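PDB 4YXT: polyketide biosynthesis 3-hydroxy-3-methylglutaryl-ACP synthase PksG from Bacillus subtilis, which catalyses the aldol condensation of acetyl-AcpK with a beta-ketothioester polyketide intermediate carried on PksL during biosynthesis of the antibiotic bacillaene. Local coordinates for residues E75-C80 / L99-N104; S116-F121 / C331-S336; V125-S130 / P134-L139; G171-L176 / L302-A307. The protein carries 1 engineered substitution. All blocks are in the same frame, centred on the assembly; numbering follows the deposited sequence.

Contact 1 (E75-C80 / L99-N104); sequences ELLITC and LGLNRN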
loop_
_atom_site.group_PDB
_atom_site.type_symbol
_atom_site.label_atom_id
_atom_site.label_comp_id
_atom_site.label_asym_id
_atom_site.label_seq_id
_atom_site.Cartn_x
_atom_site.Cartn_y
_atom_site.Cartn_z
ATOM N N GLU A 75 10.564 7.162 11.359
ATOM C CA GLU A 75 10.622 7.728 10.015
ATOM C C GLU A 75 9.842 7.013 8.886
ATOM O O GLU A 75 9.951 7.405 7.752
ATOM C CB GLU A 75 12.052 7.774 9.634
ATOM C CG GLU A 75 12.714 8.929 10.301
ATOM C CD GLU A 75 14.181 8.842 10.144
ATOM O OE1 GLU A 75 14.644 8.384 9.064
ATOM O OE2 GLU A 75 14.837 9.188 11.118
ATOM N N LEU A 76 9.098 5.960 9.218
ATOM C CA LEU A 76 8.218 5.253 8.303
ATOM C C LEU A 76 6.921 5.021 9.021
ATOM O O LEU A 76 6.921 4.407 10.061
ATOM C CB LEU A 76 8.868 3.922 7.903
ATOM C CG LEU A 76 8.153 2.959 6.965
ATOM C CD1 LEU A 76 7.835 3.591 5.628
ATOM C CD2 LEU A 76 9.046 1.750 6.724
ATOM N N LEU A 77 5.821 5.550 8.509
ATOM C CA LEU A 77 4.539 5.222 9.029
ATOM C C LEU A 77 3.742 4.507 7.923
ATOM O O LEU A 77 3.548 5.068 6.848
ATOM C CB LEU A 77 3.810 6.501 9.504
ATOM C CG LEU A 77 2.321 6.248 9.834
ATOM C CD1 LEU A 77 2.095 5.243 10.927
ATOM C CD2 LEU A 77 1.587 7.510 10.185
ATOM N N ILE A 78 3.288 3.291 8.174
ATOM C CA ILE A 78 2.598 2.501 7.149
ATOM C C ILE A 78 1.304 2.070 7.763
ATOM O O ILE A 78 1.322 1.416 8.799
ATOM C CB ILE A 78 3.377 1.228 6.729
ATOM C CG1 ILE A 78 4.717 1.589 6.051
ATOM C CG2 ILE A 78 2.555 0.319 5.799
ATOM C CD1 ILE A 78 5.568 0.363 5.725
ATOM N N THR A 79 0.187 2.407 7.122
ATOM C CA THR A 79 -1.091 1.951 7.571
ATOM C C THR A 79 -1.535 0.837 6.648
ATOM O O THR A 79 -1.453 0.955 5.426
ATOM C CB THR A 79 -2.109 3.110 7.733
ATOM O OG1 THR A 79 -1.621 4.029 8.709
ATOM C CG2 THR A 79 -3.411 2.607 8.350
ATOM N N CYS A 80 -1.908 -0.287 7.236
ATOM C CA CYS A 80 -2.333 -1.467 6.485
ATOM C C CYS A 80 -3.826 -1.586 6.701
ATOM O O CYS A 80 -4.299 -1.698 7.859
ATOM C CB CYS A 80 -1.651 -2.683 7.008
ATOM S SG CYS A 80 0.156 -2.468 7.228
ATOM N N LEU A 99 -0.866 11.719 16.087
ATOM C CA LEU A 99 0.249 11.196 16.889
ATOM C C LEU A 99 1.396 12.203 17.081
ATOM O O LEU A 99 2.262 11.973 17.929
ATOM C CB LEU A 99 0.821 9.938 16.304
ATOM C CG LEU A 99 -0.119 8.735 16.307
ATOM C CD1 LEU A 99 0.543 7.558 15.642
ATOM C CD2 LEU A 99 -0.565 8.342 17.712
ATOM N N GLY A 100 1.400 13.309 16.337
ATOM C CA GLY A 100 2.435 14.314 16.515
ATOM C C GLY A 100 3.766 13.784 16.124
ATOM O O GLY A 100 4.735 14.089 16.777
ATOM N N LEU A 101 3.827 12.971 15.056
ATOM C CA LEU A 101 5.099 12.467 14.544
ATOM C C LEU A 101 5.915 13.573 13.836
ATOM O O LEU A 101 5.378 14.637 13.542
ATOM C CB LEU A 101 4.876 11.270 13.586
ATOM C CG LEU A 101 4.066 10.080 14.099
ATOM C CD1 LEU A 101 4.027 8.989 13.023
ATOM C CD2 LEU A 101 4.714 9.570 15.384
ATOM N N ASN A 102 7.217 13.341 13.678
ATOM C CA ASN A 102 8.104 14.275 13.007
ATOM C C ASN A 102 7.705 14.387 11.528
ATOM O O ASN A 102 7.361 13.370 10.908
ATOM C CB ASN A 102 9.543 13.715 13.095
ATOM C CG ASN A 102 10.581 14.548 12.326
ATOM O OD1 ASN A 102 10.347 15.682 11.916
ATOM N ND2 ASN A 102 11.732 13.962 12.123
ATOM N N ARG A 103 7.808 15.567 10.921
ATOM C CA ARG A 103 7.443 15.682 9.481
ATOM C C ARG A 103 8.401 14.918 8.576
ATOM O O ARG A 103 8.070 14.622 7.417
ATOM C CB ARG A 103 7.370 17.142 9.017
ATOM C CG ARG A 103 6.380 18.026 9.745
ATOM C CD ARG A 103 7.100 19.051 10.622
ATOM N NE ARG A 103 7.523 20.181 9.812
ATOM C CZ ARG A 103 8.638 20.878 9.952
ATOM N NH1 ARG A 103 9.531 20.641 10.920
ATOM N NH2 ARG A 103 8.849 21.831 9.065
ATOM N N ASN A 104 9.597 14.635 9.087
ATOM C CA ASN A 104 10.601 13.876 8.376
ATOM C C ASN A 104 10.300 12.355 8.369
ATOM O O ASN A 104 11.010 11.559 8.977
ATOM C CB ASN A 104 12.020 14.114 8.972
ATOM C CG ASN A 104 13.093 13.398 8.179
ATOM O OD1 ASN A 104 12.956 13.177 6.970
ATOM N ND2 ASN A 104 14.129 12.981 8.846
#
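Glu75, on strand 74-80, and Asn104, in the loop after helix 91-99, mark the closest approach of the two backbones, with 6.4 Å between the CA of Glu75 and the CA of Asn104. At this end the touch is between a side-chain methylene and a peptide oxygen: CG of Glu75 lies 3.4 Å from the backbone O of Asn104. The carboxylate itself is engaged elsewhere, since OE1 of Glu75 meets the hydroxyl of Ser133 and forms a salt bridge with Arg234 of the second subunit.

Two residues further along the strand, the contact turns apolar. CD2 of Leu77 meets CD1 of Leu101 at 4.0 Å, one methyl from each side chain, and the two side chains cross at about a right angle. With chi1 at 169°, CG of Leu77 is anti to the backbone N, which sends its branched end across to the loop; both leucines also rest on His96 of the helix. The loop belongs to a beta-alpha-beta crossover in the N-terminal half of the thiolase fold, in which strand 74-80, helix 91-99 and the parallel neighbouring strand 106-111 follow one another. Its departure from the helix is a Schellman motif at Gly100, whose phi is positive, and Lys71 NZ bonds to the carbonyls of Leu99 and Gly100. Further on comes an Asx turn: Asn104 N donates to Asn102 OD1 over 3.1 Å in a nearly straight bond (177° at the hydrogen). The donor stands above the plane of the Asn102 amide carbonyl, away from its lone pairs.

Contact 2 (S116-F121 / C331-S336); sequences SGTAGF and CSEFYS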
loop_
_atom_site.group_PDB
_atom_site.type_symbol
_atom_site.label_atom_id
_atom_site.label_comp_id
_atom_site.label_asym_id
_atom_site.label_seq_id
_atom_site.Cartn_x
_atom_site.Cartn_y
_atom_site.Cartn_z
ATOM N N SER A 116 -2.228 -7.431 4.457
ATOM C CA SER A 116 -1.733 -6.082 4.498
ATOM C C SER A 116 -0.779 -5.839 5.678
ATOM O O SER A 116 0.224 -5.206 5.525
ATOM C CB SER A 116 -2.902 -5.111 4.549
ATOM O OG SER A 116 -3.472 -5.195 5.847
ATOM N N GLY A 117 -1.118 -6.386 6.838
ATOM C CA GLY A 117 -0.429 -6.166 8.032
ATOM C C GLY A 117 1.001 -6.661 7.877
ATOM O O GLY A 117 1.932 -5.911 8.109
ATOM N N THR A 118 1.143 -7.909 7.459
ATOM C CA THR A 118 2.442 -8.514 7.197
ATOM C C THR A 118 3.297 -7.831 6.126
ATOM O O THR A 118 4.566 -7.769 6.224
ATOM C CB THR A 118 2.190 -9.987 6.810
ATOM O OG1 THR A 118 1.776 -10.688 7.985
ATOM C CG2 THR A 118 3.413 -10.632 6.235
ATOM N N ALA A 119 2.641 -7.418 5.058
ATOM C CA ALA A 119 3.265 -6.677 3.973
ATOM C C ALA A 119 3.882 -5.443 4.635
ATOM O O ALA A 119 5.072 -5.223 4.552
ATOM C CB ALA A 119 2.239 -6.288 2.899
ATOM N N GLY A 120 3.095 -4.710 5.381
ATOM C CA GLY A 120 3.599 -3.539 6.124
ATOM C C GLY A 120 4.859 -3.820 6.948
ATOM O O GLY A 120 5.897 -3.148 6.822
ATOM N N PHE A 121 4.745 -4.838 7.799
ATOM C CA PHE A 121 5.776 -5.180 8.760
ATOM C C PHE A 121 7.011 -5.687 8.062
ATOM O O PHE A 121 8.115 -5.342 8.464
ATOM C CB PHE A 121 5.201 -6.217 9.744
ATOM C CG PHE A 121 6.213 -6.875 10.625
ATOM C CD1 PHE A 121 6.792 -6.182 11.667
ATOM C CD2 PHE A 121 6.560 -8.189 10.429
ATOM C CE1 PHE A 121 7.729 -6.788 12.483
ATOM C CE2 PHE A 121 7.498 -8.817 11.250
ATOM C CZ PHE A 121 8.063 -8.115 12.287
ATOM N N CYS A 331 -2.591 -13.521 -1.161
ATOM C CA CYS A 331 -1.136 -13.605 -0.860
ATOM C C CYS A 331 -0.978 -14.129 0.562
ATOM O O CYS A 331 -1.911 -13.969 1.388
ATOM C CB CYS A 331 -0.373 -12.235 -1.037
ATOM S SG CYS A 331 1.440 -12.457 -1.163
ATOM N N SER A 332 0.184 -14.722 0.852
ATOM C CA SER A 332 0.415 -15.311 2.141
ATOM C C SER A 332 1.910 -15.405 2.470
ATOM O O SER A 332 2.754 -15.249 1.602
ATOM C CB SER A 332 -0.250 -16.699 2.237
ATOM O OG SER A 332 0.274 -17.657 1.337
ATOM N N GLU A 333 2.226 -15.619 3.746
ATOM C CA GLU A 333 3.597 -15.684 4.186
ATOM C C GLU A 333 3.731 -16.402 5.543
ATOM O O GLU A 333 2.936 -16.173 6.444
ATOM C CB GLU A 333 4.230 -14.299 4.308
ATOM C CG GLU A 333 5.773 -14.306 4.593
ATOM C CD GLU A 333 6.483 -12.948 4.280
ATOM O OE1 GLU A 333 7.664 -12.752 4.654
ATOM O OE2 GLU A 333 5.887 -12.041 3.640
ATOM N N PHE A 334 4.791 -17.214 5.670
ATOM C CA PHE A 334 5.148 -17.819 6.910
ATOM C C PHE A 334 6.498 -17.302 7.283
ATOM O O PHE A 334 7.416 -17.375 6.501
ATOM C CB PHE A 334 5.180 -19.344 6.791
ATOM C CG PHE A 334 5.495 -20.023 8.069
ATOM C CD1 PHE A 334 6.811 -20.331 8.402
ATOM C CD2 PHE A 334 4.485 -20.348 8.959
ATOM C CE1 PHE A 334 7.095 -20.939 9.600
ATOM C CE2 PHE A 334 4.764 -20.978 10.168
ATOM C CZ PHE A 334 6.062 -21.257 10.503
ATOM N N TYR A 335 6.637 -16.854 8.512
ATOM C CA TYR A 335 7.900 -16.387 8.988
ATOM C C TYR A 335 7.977 -16.577 10.493
ATOM O O TYR A 335 7.002 -16.947 11.127
ATOM C CB TYR A 335 8.044 -14.891 8.668
ATOM C CG TYR A 335 6.896 -13.991 9.071
ATOM C CD1 TYR A 335 5.673 -14.056 8.447
ATOM C CD2 TYR A 335 7.063 -13.034 10.076
ATOM C CE1 TYR A 335 4.644 -13.196 8.790
ATOM C CE2 TYR A 335 6.045 -12.182 10.432
ATOM C CZ TYR A 335 4.844 -12.262 9.787
ATOM O OH TYR A 335 3.864 -11.381 10.136
ATOM N N SER A 336 9.147 -16.311 11.056
ATOM C CA SER A 336 9.429 -16.672 12.419
ATOM C C SER A 336 10.224 -15.592 13.085
ATOM O O SER A 336 10.809 -14.732 12.409
ATOM C CB SER A 336 10.213 -17.980 12.478
ATOM O OG SER A 336 11.469 -17.805 11.895
#
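Tyr335 extends its ring from strand 331-336 to helix 116-121, where its CE1 and hydroxyl meet Thr118 and its CE2 meets Phe121, both aslant to the ring. Both elements belong to the layered thiolase fold: helix 116-130 is a buried helix of the N-terminal half, just after the Cys114 assigned by similarity as the acyl-thioester nucleophile, while strand 331-339 lies in the sheet of the C-terminal half. Their short axes approach to 9.1 Å at a crossing angle of 57°, so the strand passes the helix obliquely and the gap is bridged by side chains.

Tyr335 and Thr118 come from opposite directions and meet at their hydroxyls, OG1 of Thr118 being 3.1 Å from OH of Tyr335; the bond could run either way. The same threonine uses its methyl beside the ring, with CG2 of Thr118 3.8 Å from CE1 of Tyr335. On the other ortho side of the hydroxyl, CE2 of Tyr335 packs against CE2 of Phe121 at 3.8 Å. A chi1 of 50° places CG of Tyr335 between its backbone N and carbonyl carbon, and from there the ring reaches both helix residues, one turn apart. Leu302 and Phe303 of helix 301-312 also touch the tyrosine, and Thr118 OG1 has a second, weak hydrogen bond to Ser325.

Glu333, extended along its chain, makes a salt bridge through OE1 with Arg106 of the second subunit and accepts a hydrogen bond at OE2 from Tyr115. That same OE2 of Glu333 lies 3.9 Å from CG2 of Thr118, a methyl against a carboxylate oxygen.

Contact 3 (V125-S130 / P134-L139); sequences VNFILS and PGAKAL
Phe127 presents the CE2 corner of its ring to segment 134-139. At the edge, near the ring plane, lies the backbone O of Lys137, 3.9 Å from CE2 of Phe127, while the methyl of Ala136 comes in obliquely, its CB 3.8 Å from that same CE2 and equally close to CZ. A chi1 of 169° sets CG of Phe127 anti to the backbone N and carries the ring off the helix toward the strand.

The neighbouring Ile128 starts from a less direct position, but its end bends back to the contact. CD1 of Ile128 sits 3.4 Å from the backbone O of Ala136 and 4.0 Å from CA of Lys137, so one methyl is laid against the main chain. The side chain of Lys137 leaves away from the helix, and its NZ makes a salt bridge with Glu7. Within segment 125-130, OG of Ser130 donates to the carbonyl O of Phe127 over 2.7 Å, the donor tilted 24° from the carbonyl plane. In the return, Gly135 takes a positive phi, and its N bonds to Glu179.

The axis of helix 125-130 runs almost antiparallel to strand 137-139 (173°), 8.4 Å from it: this is the tight return from helix to sheet in the crossover from strand 106-111 through helix 116-130 to strand 137-145, which skips over strand 74-80. That intervening strand supplies Leu76, which touches Phe127, strand 170-178 borders 137-145 on its other side, and Asn126 of the second subunit packs against the phenylalanine.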
loop_
_atom_site.group_PDB
_atom_site.type_symbol
_atom_site.label_atom_id
_atom_site.label_comp_id
_atom_site.label_asym_id
_atom_site.label_seq_id
_atom_site.Cartn_x
_atom_site.Cartn_y
_atom_site.Cartn_z
ATOM N N VAL A 125 10.662 -4.023 8.363
ATOM C CA VAL A 125 11.855 -4.784 8.690
ATOM C C VAL A 125 12.996 -4.528 7.705
ATOM O O VAL A 125 14.154 -4.319 8.113
ATOM C CB VAL A 125 11.576 -6.296 8.803
ATOM C CG1 VAL A 125 12.889 -7.056 8.966
ATOM C CG2 VAL A 125 10.669 -6.599 9.988
ATOM N N ASN A 126 12.697 -4.550 6.411
ATOM C CA ASN A 126 13.716 -4.230 5.394
ATOM C C ASN A 126 14.208 -2.780 5.439
ATOM O O ASN A 126 15.334 -2.511 5.096
ATOM C CB ASN A 126 13.272 -4.611 3.997
ATOM C CG ASN A 126 12.945 -6.095 3.878
ATOM O OD1 ASN A 126 13.375 -6.902 4.698
ATOM N ND2 ASN A 126 12.148 -6.457 2.861
ATOM N N PHE A 127 13.377 -1.853 5.859
ATOM C CA PHE A 127 13.859 -0.497 6.066
ATOM C C PHE A 127 14.951 -0.574 7.166
ATOM O O PHE A 127 16.039 -0.048 6.967
ATOM C CB PHE A 127 12.700 0.471 6.379
ATOM C CG PHE A 127 13.124 1.850 6.863
ATOM C CD1 PHE A 127 13.860 2.717 6.055
ATOM C CD2 PHE A 127 12.819 2.277 8.145
ATOM C CE1 PHE A 127 14.229 3.995 6.505
ATOM C CE2 PHE A 127 13.202 3.551 8.602
ATOM C CZ PHE A 127 13.903 4.407 7.769
ATOM N N ILE A 128 14.684 -1.278 8.270
ATOM C CA ILE A 128 15.624 -1.290 9.393
ATOM C C ILE A 128 16.886 -1.988 8.947
ATOM O O ILE A 128 17.947 -1.456 9.129
ATOM C CB ILE A 128 15.078 -2.029 10.649
ATOM C CG1 ILE A 128 13.817 -1.334 11.259
ATOM C CG2 ILE A 128 16.202 -2.285 11.643
ATOM C CD1 ILE A 128 13.729 0.173 11.426
ATOM N N LEU A 129 16.755 -3.174 8.339
ATOM C CA LEU A 129 17.896 -3.922 7.856
ATOM C C LEU A 129 18.692 -3.194 6.780
ATOM O O LEU A 129 19.888 -3.413 6.661
ATOM C CB LEU A 129 17.477 -5.279 7.282
ATOM C CG LEU A 129 16.947 -6.245 8.312
ATOM C CD1 LEU A 129 16.483 -7.489 7.591
ATOM C CD2 LEU A 129 18.013 -6.546 9.369
ATOM N N SER A 130 18.055 -2.339 6.000
ATOM C CA SER A 130 18.765 -1.639 4.926
ATOM C C SER A 130 19.786 -0.613 5.444
ATOM O O SER A 130 20.674 -0.214 4.721
ATOM C CB SER A 130 17.800 -0.899 4.030
ATOM O OG SER A 130 17.374 0.270 4.691
ATOM N N PRO A 134 20.284 4.883 9.813
ATOM C CA PRO A 134 20.737 4.262 11.083
ATOM C C PRO A 134 20.063 4.842 12.280
ATOM O O PRO A 134 19.960 6.035 12.381
ATOM C CB PRO A 134 22.243 4.609 11.142
ATOM C CG PRO A 134 22.622 4.764 9.685
ATOM C CD PRO A 134 21.420 5.358 8.990
ATOM N N GLY A 135 19.563 3.993 13.169
ATOM C CA GLY A 135 18.887 4.461 14.356
ATOM C C GLY A 135 17.376 4.660 14.151
ATOM O O GLY A 135 16.641 4.763 15.140
ATOM N N ALA A 136 16.891 4.672 12.902
ATOM C CA ALA A 136 15.455 5.036 12.658
ATOM C C ALA A 136 14.494 3.922 13.084
ATOM O O ALA A 136 14.850 2.788 13.268
ATOM C CB ALA A 136 15.207 5.416 11.203
ATOM N N LYS A 137 13.236 4.259 13.217
ATOM C CA LYS A 137 12.246 3.254 13.560
ATOM C C LYS A 137 11.119 3.373 12.528
ATOM O O LYS A 137 11.063 4.329 11.736
ATOM C CB LYS A 137 11.768 3.540 14.990
ATOM C CG LYS A 137 12.756 3.179 16.058
ATOM C CD LYS A 137 12.770 4.137 17.224
ATOM C CE LYS A 137 12.837 3.462 18.584
ATOM N NZ LYS A 137 14.002 2.552 18.772
ATOM N N ALA A 138 10.246 2.397 12.520
ATOM C CA ALA A 138 9.032 2.439 11.731
ATOM C C ALA A 138 7.887 2.092 12.646
ATOM O O ALA A 138 8.017 1.282 13.580
ATOM C CB ALA A 138 9.120 1.415 10.601
ATOM N N LEU A 139 6.741 2.662 12.334
ATOM C CA LEU A 139 5.487 2.329 12.936
ATOM C C LEU A 139 4.546 1.751 11.854
ATOM O O LEU A 139 4.359 2.346 10.812
ATOM C CB LEU A 139 4.907 3.594 13.503
ATOM C CG LEU A 139 3.656 3.467 14.345
ATOM C CD1 LEU A 139 3.768 2.503 15.530
ATOM C CD2 LEU A 139 3.366 4.841 14.830
#

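Contact 4 (G171-L176 / L302-A307); sequences GAVAVL and LFLALA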
loop_
_atom_site.group_PDB
_atom_site.type_symbol
_atom_site.label_atom_id
_atom_site.label_comp_id
_atom_site.label_asym_id
_atom_site.label_seq_id
_atom_site.Cartn_x
_atom_site.Cartn_y
_atom_site.Cartn_z
ATOM N N GLY A 171 -10.942 -3.486 14.827
ATOM C CA GLY A 171 -9.767 -3.543 15.662
ATOM C C GLY A 171 -8.621 -2.883 14.961
ATOM O O GLY A 171 -8.734 -2.576 13.769
ATOM N N ALA A 172 -7.530 -2.666 15.708
ATOM C CA ALA A 172 -6.289 -2.176 15.153
ATOM C C ALA A 172 -5.197 -2.634 16.041
ATOM O O ALA A 172 -5.398 -2.797 17.252
ATOM C CB ALA A 172 -6.264 -0.653 14.991
ATOM N N VAL A 173 -4.071 -2.937 15.423
ATOM C CA VAL A 173 -2.848 -3.263 16.129
ATOM C C VAL A 173 -1.698 -2.387 15.583
ATOM O O VAL A 173 -1.499 -2.295 14.359
ATOM C CB VAL A 173 -2.421 -4.743 15.970
ATOM C CG1 VAL A 173 -1.173 -5.056 16.815
ATOM C CG2 VAL A 173 -3.501 -5.713 16.376
ATOM N N ALA A 174 -0.940 -1.774 16.483
ATOM C CA ALA A 174 0.100 -0.875 16.087
ATOM C C ALA A 174 1.361 -1.551 16.513
ATOM O O ALA A 174 1.437 -2.082 17.624
ATOM C CB ALA A 174 -0.078 0.466 16.780
ATOM N N VAL A 175 2.352 -1.562 15.641
ATOM C CA VAL A 175 3.581 -2.265 15.854
ATOM C C VAL A 175 4.733 -1.283 15.559
ATOM O O VAL A 175 4.848 -0.803 14.434
ATOM C CB VAL A 175 3.695 -3.459 14.874
ATOM C CG1 VAL A 175 5.049 -4.142 14.976
ATOM C CG2 VAL A 175 2.606 -4.530 15.035
ATOM N N LEU A 176 5.592 -1.044 16.560
ATOM C CA LEU A 176 6.810 -0.277 16.450
ATOM C C LEU A 176 7.983 -1.158 16.134
ATOM O O LEU A 176 8.258 -2.074 16.852
ATOM C CB LEU A 176 7.108 0.406 17.787
ATOM C CG LEU A 176 8.266 1.417 17.792
ATOM C CD1 LEU A 176 7.923 2.725 17.084
ATOM C CD2 LEU A 176 8.678 1.676 19.236
ATOM N N LEU A 302 -3.559 -11.555 12.331
ATOM C CA LEU A 302 -2.339 -12.241 12.771
ATOM C C LEU A 302 -1.580 -11.457 13.863
ATOM O O LEU A 302 -1.060 -12.044 14.779
ATOM C CB LEU A 302 -1.407 -12.506 11.600
ATOM C CG LEU A 302 -0.038 -13.026 12.020
ATOM C CD1 LEU A 302 -0.142 -14.459 12.546
ATOM C CD2 LEU A 302 0.840 -12.943 10.809
ATOM N N PHE A 303 -1.453 -10.142 13.737
ATOM C CA PHE A 303 -0.800 -9.404 14.797
ATOM C C PHE A 303 -1.484 -9.577 16.154
ATOM O O PHE A 303 -0.779 -9.681 17.143
ATOM C CB PHE A 303 -0.681 -7.916 14.462
ATOM C CG PHE A 303 0.247 -7.607 13.307
ATOM C CD1 PHE A 303 1.362 -8.419 13.018
ATOM C CD2 PHE A 303 0.044 -6.462 12.549
ATOM C CE1 PHE A 303 2.201 -8.102 11.954
ATOM C CE2 PHE A 303 0.892 -6.141 11.479
ATOM C CZ PHE A 303 1.973 -6.962 11.202
ATOM N N LEU A 304 -2.831 -9.600 16.174
ATOM C CA LEU A 304 -3.613 -9.790 17.359
ATOM C C LEU A 304 -3.385 -11.140 18.000
ATOM O O LEU A 304 -3.393 -11.238 19.241
ATOM C CB LEU A 304 -5.124 -9.605 17.033
ATOM C CG LEU A 304 -6.130 -9.565 18.180
ATOM C CD1 LEU A 304 -5.895 -8.357 19.045
ATOM C CD2 LEU A 304 -7.579 -9.590 17.682
ATOM N N ALA A 305 -3.211 -12.182 17.166
ATOM C CA ALA A 305 -2.911 -13.533 17.637
ATOM C C ALA A 305 -1.481 -13.571 18.140
ATOM O O ALA A 305 -1.108 -14.298 19.095
ATOM C CB ALA A 305 -3.093 -14.563 16.494
ATOM N N LEU A 306 -0.640 -12.794 17.513
ATOM C CA LEU A 306 0.765 -12.761 17.979
ATOM C C LEU A 306 0.893 -12.102 19.375
ATOM O O LEU A 306 1.513 -12.626 20.288
ATOM C CB LEU A 306 1.587 -11.966 17.002
ATOM C CG LEU A 306 3.102 -11.931 17.269
ATOM C CD1 LEU A 306 3.537 -13.333 17.123
ATOM C CD2 LEU A 306 3.787 -11.028 16.261
ATOM N N ALA A 307 0.317 -10.935 19.516
ATOM C CA ALA A 307 0.174 -10.250 20.811
ATOM C C ALA A 307 -0.445 -11.165 21.880
ATOM O O ALA A 307 0.020 -11.214 23.031
ATOM C CB ALA A 307 -0.702 -9.023 20.641
#
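Phe303 turns one face of its ring to Val175, whose CG2 methyl stands 4.2 Å from the ring centroid and only 14° off the normal, the geometry of a CH-pi contact. The two side chains cross at about a right angle, and the methyl is displaced somewhat toward the rim on the CD2 side. The ring gets there because chi1 of Phe303 (-67°) puts CG beside the backbone N and anti to the carbonyl carbon.

Val173 takes the base of the same side chain: its CG1 packs at 3.7 Å against CB of Phe303, crossing it aslant. Its second branch, CG2, reaches the next residue of the helix and lies 4.3 Å from CB of Leu304. The two valines, alternate residues on one face of strand 171-176, thus meet Phe303 at two places, Val173 at its CB and Val175 over the ring. Strand and helix axes come within 8.5 Å and cross at 69°, as a helix of the C-terminal half lies across the sheet of the N-terminal half in the buried middle layer of the thiolase fold; Met9 of strand 5-12 flanks both valines.

All the touching side chains are aliphatic or aromatic and buried, which is consistent with packing by dispersion and the CH-pi contact, with no hydrogen bond between the two segments.

Contact 4 lies deepest, about 4 Å from the chain centre, and is wholly apolar; contact 2, about 12 Å from it between centres, adds a hydroxyl pair and a carboxylate. The two interlock where CZ of Phe303 meets CB of Phe121 at 3.6 Å. Contacts 1 and 3 sit farther out, about 19 and 21 Å from that centre, where buried leucines and a phenylalanine border partly exposed loops and turns. Their strands are sheet neighbours, joined by a probable hydrogen bond from Leu139 N to Leu76 O of 2.9 Å. Contacts 2 and 3 use the first turns and a later part of helix 116-130. Contacts 1, 2 and 3 reach the second subunit, whereas contact 4 stays within one chain.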